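NlpC/P60 domain-containing protein (Mycobacterium avium subsp. paratuberculosis, PDB 3GT2) is of unknown function but probably resembles cysteine peptidases, this chain being the NlpC/P60 domain of a larger, probably membrane-bound protein. Local coordinates at residues A[58-63]-A[104-109]; A[69-72]-A[77-80]. One frame throughout, in Å; residues are numbered along the deposited sequence.

Interaction 1: residues A[58-63]-A[104-109]; sequences GLMQYA and QSVAMY. With SO4 (sulfate ion), chain C.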
ATOM      1  N   GLY A  58      -7.112  -2.021  -0.985  1.00 19.23           N
ATOM      2  CA  GLY A  58      -7.740  -2.278   0.305  1.00 14.56           C
ATOM      3  C   GLY A  58      -6.710  -2.412   1.412  1.00 15.22           C
ATOM      4  O   GLY A  58      -6.905  -1.933   2.525  1.00 13.81           O
ATOM      5  N   LEU A  59      -5.596  -3.064   1.107  1.00 15.39           N
ATOM      6  CA  LEU A  59      -4.570  -3.258   2.109  1.00 11.81           C
ATOM      7  C   LEU A  59      -3.899  -1.934   2.486  1.00 12.03           C
ATOM      8  O   LEU A  59      -3.609  -1.684   3.661  1.00 13.25           O
ATOM      9  CB  LEU A  59      -3.523  -4.255   1.616  1.00 12.71           C
ATOM     10  CG  LEU A  59      -2.307  -4.422   2.535  1.00 15.35           C
ATOM     11  CD1 LEU A  59      -2.688  -5.053   3.885  1.00 16.00           C
ATOM     12  CD2 LEU A  59      -1.244  -5.259   1.849  1.00 14.91           C
HETATM   13  N   MSE A  60      -3.652  -1.088   1.491  1.00 13.26           N
HETATM   14  CA  MSE A  60      -3.059   0.208   1.782  1.00 14.60           C
HETATM   15  C   MSE A  60      -4.015   1.027   2.652  1.00 14.64           C
HETATM   16  O   MSE A  60      -3.593   1.682   3.603  1.00 14.85           O
HETATM   17  CB  MSE A  60      -2.729   0.984   0.497  1.00 14.19           C
HETATM   18  CG  MSE A  60      -1.806   0.284  -0.486  1.00 18.69           C
HETATM   19 SE   MSE A  60      -0.004  -0.080   0.216  1.00 21.81          SE
HETATM   20  CE  MSE A  60      -0.156  -1.987   0.506  1.00 18.33           C
ATOM     21  N   GLN A  61      -5.303   0.983   2.337  1.00 12.96           N
ATOM     22  CA  GLN A  61      -6.269   1.749   3.121  1.00 14.40           C
ATOM     23  C   GLN A  61      -6.219   1.281   4.566  1.00 13.88           C
ATOM     24  O   GLN A  61      -6.200   2.092   5.494  1.00 15.20           O
ATOM     25  CB  GLN A  61      -7.688   1.577   2.581  1.00 14.47           C
ATOM     26  CG  GLN A  61      -7.971   2.287   1.278  1.00 15.68           C
ATOM     27  CD  GLN A  61      -9.461   2.359   1.000  1.00 25.28           C
ATOM     28  OE1 GLN A  61     -10.037   3.444   0.871  1.00 27.12           O
ATOM     29  NE2 GLN A  61     -10.101   1.199   0.931  1.00 16.53           N
ATOM     30  N   TYR A  62      -6.212  -0.038   4.761  1.00 13.54           N
ATOM     31  CA  TYR A  62      -6.157  -0.596   6.115  1.00 15.16           C
ATOM     32  C   TYR A  62      -4.903  -0.132   6.872  1.00 18.30           C
ATOM     33  O   TYR A  62      -4.983   0.304   8.026  1.00 16.68           O
ATOM     34  CB  TYR A  62      -6.193  -2.124   6.078  1.00 12.62           C
ATOM     35  CG  TYR A  62      -6.050  -2.726   7.459  1.00 14.62           C
ATOM     36  CD1 TYR A  62      -7.110  -2.704   8.349  1.00 20.86           C
ATOM     37  CD2 TYR A  62      -4.839  -3.271   7.882  1.00 16.49           C
ATOM     38  CE1 TYR A  62      -6.991  -3.251   9.627  1.00 22.80           C
ATOM     39  CE2 TYR A  62      -4.701  -3.806   9.149  1.00 22.06           C
ATOM     40  CZ  TYR A  62      -5.786  -3.792  10.020  1.00 24.01           C
ATOM     41  OH  TYR A  62      -5.659  -4.319  11.290  1.00 30.43           O
ATOM     42  N   ALA A  63      -3.742  -0.269   6.237  1.00 15.59           N
ATOM     43  CA  ALA A  63      -2.480   0.016   6.912  1.00 15.12           C
ATOM     44  C   ALA A  63      -2.380   1.497   7.292  1.00 16.70           C
ATOM     45  O   ALA A  63      -2.087   1.840   8.440  1.00 16.27           O
ATOM     46  CB  ALA A  63      -1.310  -0.396   6.040  1.00 17.16           C
ATOM     47  N   GLN A 104      -2.722   0.092 -12.132  1.00 18.24           N
ATOM     48  CA  GLN A 104      -2.778  -1.367 -12.042  1.00 23.10           C
ATOM     49  C   GLN A 104      -2.660  -1.891 -10.617  1.00 23.66           C
ATOM     50  O   GLN A 104      -3.385  -2.797 -10.225  1.00 27.16           O
ATOM     51  CB  GLN A 104      -1.731  -2.029 -12.939  1.00 27.52           C
ATOM     52  CG  GLN A 104      -2.037  -1.885 -14.417  1.00 42.52           C
ATOM     53  CD  GLN A 104      -1.324  -2.916 -15.261  1.00 56.15           C
ATOM     54  OE1 GLN A 104      -0.654  -3.808 -14.736  1.00 61.48           O
ATOM     55  NE2 GLN A 104      -1.462  -2.802 -16.579  1.00 59.31           N
ATOM     56  N   SER A 105      -1.740  -1.333  -9.838  1.00 18.54           N
ATOM     57  CA  SER A 105      -1.566  -1.812  -8.476  1.00 17.93           C
ATOM     58  C   SER A 105      -0.693  -0.856  -7.657  1.00 17.68           C
ATOM     59  O   SER A 105      -0.159   0.134  -8.167  1.00 16.47           O
ATOM     60  CB  SER A 105      -0.958  -3.218  -8.501  1.00 22.30           C
ATOM     61  OG  SER A 105      -1.005  -3.827  -7.221  1.00 28.47           O
ATOM     62  N   VAL A 106      -0.549  -1.170  -6.382  1.00 13.43           N
ATOM     63  CA  VAL A 106       0.192  -0.334  -5.468  1.00 13.95           C
ATOM     64  C   VAL A 106       0.787  -1.235  -4.392  1.00 15.88           C
ATOM     65  O   VAL A 106       0.254  -2.314  -4.116  1.00 15.81           O
ATOM     66  CB  VAL A 106      -0.730   0.728  -4.825  1.00 14.32           C
ATOM     67  CG1 VAL A 106      -1.921   0.053  -4.100  1.00 13.04           C
ATOM     68  CG2 VAL A 106       0.076   1.635  -3.896  1.00 14.67           C
ATOM     69  N   ALA A 107       1.894  -0.808  -3.795  1.00 13.12           N
ATOM     70  CA  ALA A 107       2.536  -1.564  -2.716  1.00 14.94           C
ATOM     71  C   ALA A 107       3.263  -0.599  -1.788  1.00 15.16           C
ATOM     72  O   ALA A 107       3.471   0.538  -2.138  1.00 13.77           O
ATOM     73  CB  ALA A 107       3.506  -2.583  -3.290  1.00 13.42           C
HETATM   74  N   MSE A 108       3.617  -1.051  -0.594  1.00 14.83           N
HETATM   75  CA  MSE A 108       4.268  -0.192   0.376  1.00 13.13           C
HETATM   76  C   MSE A 108       5.753  -0.508   0.468  1.00 13.49           C
HETATM   77  O   MSE A 108       6.147  -1.657   0.696  1.00 16.96           O
HETATM   78  CB  MSE A 108       3.615  -0.401   1.756  1.00 17.42           C
HETATM   79  CG  MSE A 108       4.292   0.403   2.862  1.00 16.31           C
HETATM   80 SE   MSE A 108       3.662  -0.189   4.645  1.00 38.32          SE
HETATM   81  CE  MSE A 108       3.999  -2.109   4.483  1.00 80.60           C
ATOM     82  N   TYR A 109       6.595   0.504   0.285  1.00 16.27           N
ATOM     83  CA  TYR A 109       8.024   0.299   0.432  1.00 13.93           C
ATOM     84  C   TYR A 109       8.405   0.098   1.900  1.00 17.33           C
ATOM     85  O   TYR A 109       7.937   0.831   2.775  1.00 17.31           O
ATOM     86  CB  TYR A 109       8.794   1.490  -0.129  1.00 15.17           C
ATOM     87  CG  TYR A 109      10.269   1.233  -0.269  1.00 16.51           C
ATOM     88  CD1 TYR A 109      10.740   0.071  -0.886  1.00 16.24           C
ATOM     89  CD2 TYR A 109      11.198   2.154   0.204  1.00 15.73           C
ATOM     90  CE1 TYR A 109      12.095  -0.153  -1.034  1.00 17.99           C
ATOM     91  CE2 TYR A 109      12.553   1.933   0.070  1.00 20.18           C
ATOM     92  CZ  TYR A 109      12.999   0.775  -0.549  1.00 20.31           C
ATOM     93  OH  TYR A 109      14.349   0.556  -0.678  1.00 20.23           O
TER
HETATM   94  S   SO4 C 207      16.819   2.111   1.328  1.00 48.47           S
HETATM   95  O1  SO4 C 207      16.036   2.330   0.115  1.00 40.71           O
HETATM   96  O2  SO4 C 207      15.944   1.838   2.461  1.00 49.09           O
HETATM   97  O3  SO4 C 207      17.726   0.985   1.127  1.00 51.94           O
HETATM   98  O4  SO4 C 207      17.599   3.313   1.620  1.00 48.89           O
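The selenomethionine M60 carries almost the whole helix side of this contact, meeting V106 with its stem and the strand backbone with its tip. Its CG lies 3.6 Å from V106 CG1, the two side chains lying alongside and running opposite ways. The chain of M60 bends at chi2 (-63°) and again at chi3 (106°), which lays the selenium against the peptide link between A107 and M108: SE is 3.9 Å from A107 C and 3.8 Å from M108 N. M108 CB closes on the same selenium at 3.9 Å. Apart from the touch on the peptide, the packing is apolar, between buried residues. It exemplifies the papain-like NlpC/P60 core, in which a central helix rests on an antiparallel sheet; here the axes of helix 58-63 and strand 105-109 approach to 8.8 Å at an angle of 37°. Farther out, L95 of the neighbouring strand touches both M60 and V106, while F97 and A56 pack on V106, and L116 and Y64 touch M108. Ahead of V106, a classic beta bulge sets Q104 and S105 opposite the single residue Y98. Away from the helix, Y109 OH donates to O1 of a sulfate ion at 2.6 Å.

Interaction 2: residues A[69-72]-A[77-80]; sequences IKLP and AMYR. With EDO (1,2-ethanediol), chain D.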
ATOM      1  N   ILE A  69      -4.983   8.466   8.601  1.00 22.71           N
ATOM      2  CA  ILE A  69      -5.104   8.842   7.206  1.00 24.88           C
ATOM      3  C   ILE A  69      -6.137   7.952   6.532  1.00 23.36           C
ATOM      4  O   ILE A  69      -6.118   6.732   6.708  1.00 25.55           O
ATOM      5  CB  ILE A  69      -3.748   8.682   6.482  1.00 26.52           C
ATOM      6  CG1 ILE A  69      -2.745   9.717   6.998  1.00 33.75           C
ATOM      7  CG2 ILE A  69      -3.914   8.775   4.958  1.00 31.16           C
ATOM      8  CD1 ILE A  69      -1.342   9.502   6.490  1.00 39.29           C
ATOM      9  N   LYS A  70      -7.058   8.562   5.791  1.00 17.33           N
ATOM     10  CA  LYS A  70      -7.987   7.821   4.952  1.00 17.15           C
ATOM     11  C   LYS A  70      -7.566   7.974   3.498  1.00 18.46           C
ATOM     12  O   LYS A  70      -7.754   9.023   2.900  1.00 19.39           O
ATOM     13  CB  LYS A  70      -9.421   8.323   5.151  1.00 20.21           C
ATOM     14  CG  LYS A  70     -10.033   7.884   6.467  1.00 30.70           C
ATOM     15  CD  LYS A  70     -11.449   8.414   6.650  1.00 35.43           C
ATOM     16  CE  LYS A  70     -12.339   8.084   5.466  1.00 36.80           C
ATOM     17  NZ  LYS A  70     -13.775   8.369   5.785  1.00 35.20           N
ATOM     18  N   LEU A  71      -6.953   6.938   2.939  1.00 15.15           N
ATOM     19  CA  LEU A  71      -6.530   6.986   1.549  1.00 15.01           C
ATOM     20  C   LEU A  71      -7.708   6.805   0.620  1.00 13.10           C
ATOM     21  O   LEU A  71      -8.681   6.128   0.968  1.00 16.61           O
ATOM     22  CB  LEU A  71      -5.526   5.863   1.264  1.00 13.15           C
ATOM     23  CG  LEU A  71      -4.163   5.999   1.939  1.00 14.13           C
ATOM     24  CD1 LEU A  71      -3.346   4.747   1.657  1.00 13.51           C
ATOM     25  CD2 LEU A  71      -3.430   7.237   1.434  1.00 18.71           C
ATOM     26  N   PRO A  72      -7.627   7.404  -0.577  1.00 15.86           N
ATOM     27  CA  PRO A  72      -8.638   7.141  -1.606  1.00 17.46           C
ATOM     28  C   PRO A  72      -8.681   5.672  -1.992  1.00 19.31           C
ATOM     29  O   PRO A  72      -7.685   4.933  -1.885  1.00 17.99           O
ATOM     30  CB  PRO A  72      -8.160   7.957  -2.812  1.00 17.29           C
ATOM     31  CG  PRO A  72      -7.121   8.914  -2.286  1.00 17.94           C
ATOM     32  CD  PRO A  72      -6.584   8.352  -1.005  1.00 15.72           C
ATOM     33  N   ALA A  77      -6.076   6.604  -7.847  1.00 21.34           N
ATOM     34  CA  ALA A  77      -6.397   7.797  -7.073  1.00 19.63           C
ATOM     35  C   ALA A  77      -5.327   8.093  -6.024  1.00 20.07           C
ATOM     36  O   ALA A  77      -5.050   9.253  -5.723  1.00 22.14           O
ATOM     37  CB  ALA A  77      -7.773   7.656  -6.408  1.00 19.94           C
HETATM   38  N   MSE A  78      -4.731   7.047  -5.453  1.00 19.24           N
HETATM   39  CA  MSE A  78      -3.636   7.251  -4.502  1.00 16.87           C
HETATM   40  C   MSE A  78      -2.445   7.914  -5.182  1.00 18.44           C
HETATM   41  O   MSE A  78      -1.710   8.676  -4.557  1.00 19.76           O
HETATM   42  CB  MSE A  78      -3.200   5.928  -3.876  1.00 14.36           C
HETATM   43  CG  MSE A  78      -4.217   5.309  -2.959  1.00 19.92           C
HETATM   44 SE   MSE A  78      -3.713   3.500  -2.429  1.00 23.46          SE
HETATM   45  CE  MSE A  78      -5.353   3.044  -1.502  1.00 19.97           C
ATOM     46  N   TYR A  79      -2.257   7.616  -6.466  1.00 17.89           N
ATOM     47  CA  TYR A  79      -1.143   8.157  -7.231  1.00 17.73           C
ATOM     48  C   TYR A  79      -1.276   9.666  -7.362  1.00 21.46           C
ATOM     49  O   TYR A  79      -0.321  10.348  -7.686  1.00 23.24           O
ATOM     50  CB  TYR A  79      -1.130   7.546  -8.623  1.00 16.28           C
ATOM     51  CG  TYR A  79       0.157   7.742  -9.384  1.00 16.74           C
ATOM     52  CD1 TYR A  79       1.363   7.260  -8.882  1.00 18.31           C
ATOM     53  CD2 TYR A  79       0.166   8.384 -10.618  1.00 18.30           C
ATOM     54  CE1 TYR A  79       2.546   7.424  -9.580  1.00 21.36           C
ATOM     55  CE2 TYR A  79       1.349   8.556 -11.323  1.00 23.02           C
ATOM     56  CZ  TYR A  79       2.534   8.067 -10.794  1.00 23.64           C
ATOM     57  OH  TYR A  79       3.721   8.215 -11.470  1.00 20.32           O
ATOM     58  N   ARG A  80      -2.473  10.180  -7.109  1.00 21.93           N
ATOM     59  CA  ARG A  80      -2.750  11.601  -7.308  1.00 23.95           C
ATOM     60  C   ARG A  80      -2.843  12.397  -6.010  1.00 26.48           C
ATOM     61  O   ARG A  80      -3.259  13.555  -6.012  1.00 29.64           O
ATOM     62  CB  ARG A  80      -4.029  11.776  -8.129  1.00 26.63           C
ATOM     63  CG  ARG A  80      -3.898  11.235  -9.547  1.00 27.26           C
ATOM     64  CD  ARG A  80      -5.255  11.120 -10.225  1.00 36.19           C
ATOM     65  NE  ARG A  80      -5.903  12.421 -10.350  1.00 42.30           N
ATOM     66  CZ  ARG A  80      -5.613  13.311 -11.293  1.00 46.86           C
ATOM     67  NH1 ARG A  80      -4.679  13.046 -12.198  1.00 46.59           N
ATOM     68  NH2 ARG A  80      -6.253  14.472 -11.327  1.00 50.46           N
TER
HETATM   69  C1  EDO D 208     -13.996  11.559   5.018  1.00 45.20           C
HETATM   70  O1  EDO D 208     -14.996  11.232   4.094  1.00 49.95           O
HETATM   71  C2  EDO D 208     -14.443  11.978   6.418  1.00 44.61           C
HETATM   72  O2  EDO D 208     -14.290  11.054   7.462  1.00 47.93           O
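The carbonyl oxygen of A77 accepts the backbone N-H of R80 at 3.1 Å, closing a four-residue turn, and P72 CG rests 4.0 Å from the same oxygen. Within the NlpC/P60 domain this is a local fold-back: the chain leaving helix 56-65 runs through 69-72, turns into the short helix 75-78, and packs that helix against the proline it has just passed. The A77 methyl carbon meets P72 CB at 3.6 Å, an apolar touch at the partly exposed side of the contact. S74, the residue just before helix 75-78, is hydrogen-bonded through OG to A77 N. On the buried side the selenomethionine M78 does the work. Its chain is extended beyond CG (chi2 171°, chi3 -173°) and runs roughly perpendicular to that of L71, its methyl CE ending 4.0 Å from L71 CB. Residues S57, M60 and Q61 of helix 56-65 touch M78, and Y64 touches L71, so that helix covers both side chains; P72 also touches V81. The approach of M78 CE to P72 O, at 3.0 Å, is unusually short and of doubtful accuracy, whereas M78 CG lies 3.6 Å from that same P72 O.

The two interactions show how one helix can serve a domain core and its margin together. Along the chain the order is 58-63, 69-72, 77-80, 104-109, so interaction 2 is a local contact falling within the span that interaction 1 bridges. Their centres are about 10 Å apart: interaction 1 lies about 2 Å from the centre of the chain, interaction 2 about 10 Å from it. They meet, among other points, where M60 O lies 3.6 Å from L71 CD1, and R73, between the segments of interaction 2, bonds through NE to Q61 OE1. Helix 56-65 thus packs against the four-stranded sheet while also touching the fold-back that follows it, joining both within one NlpC/P60 domain.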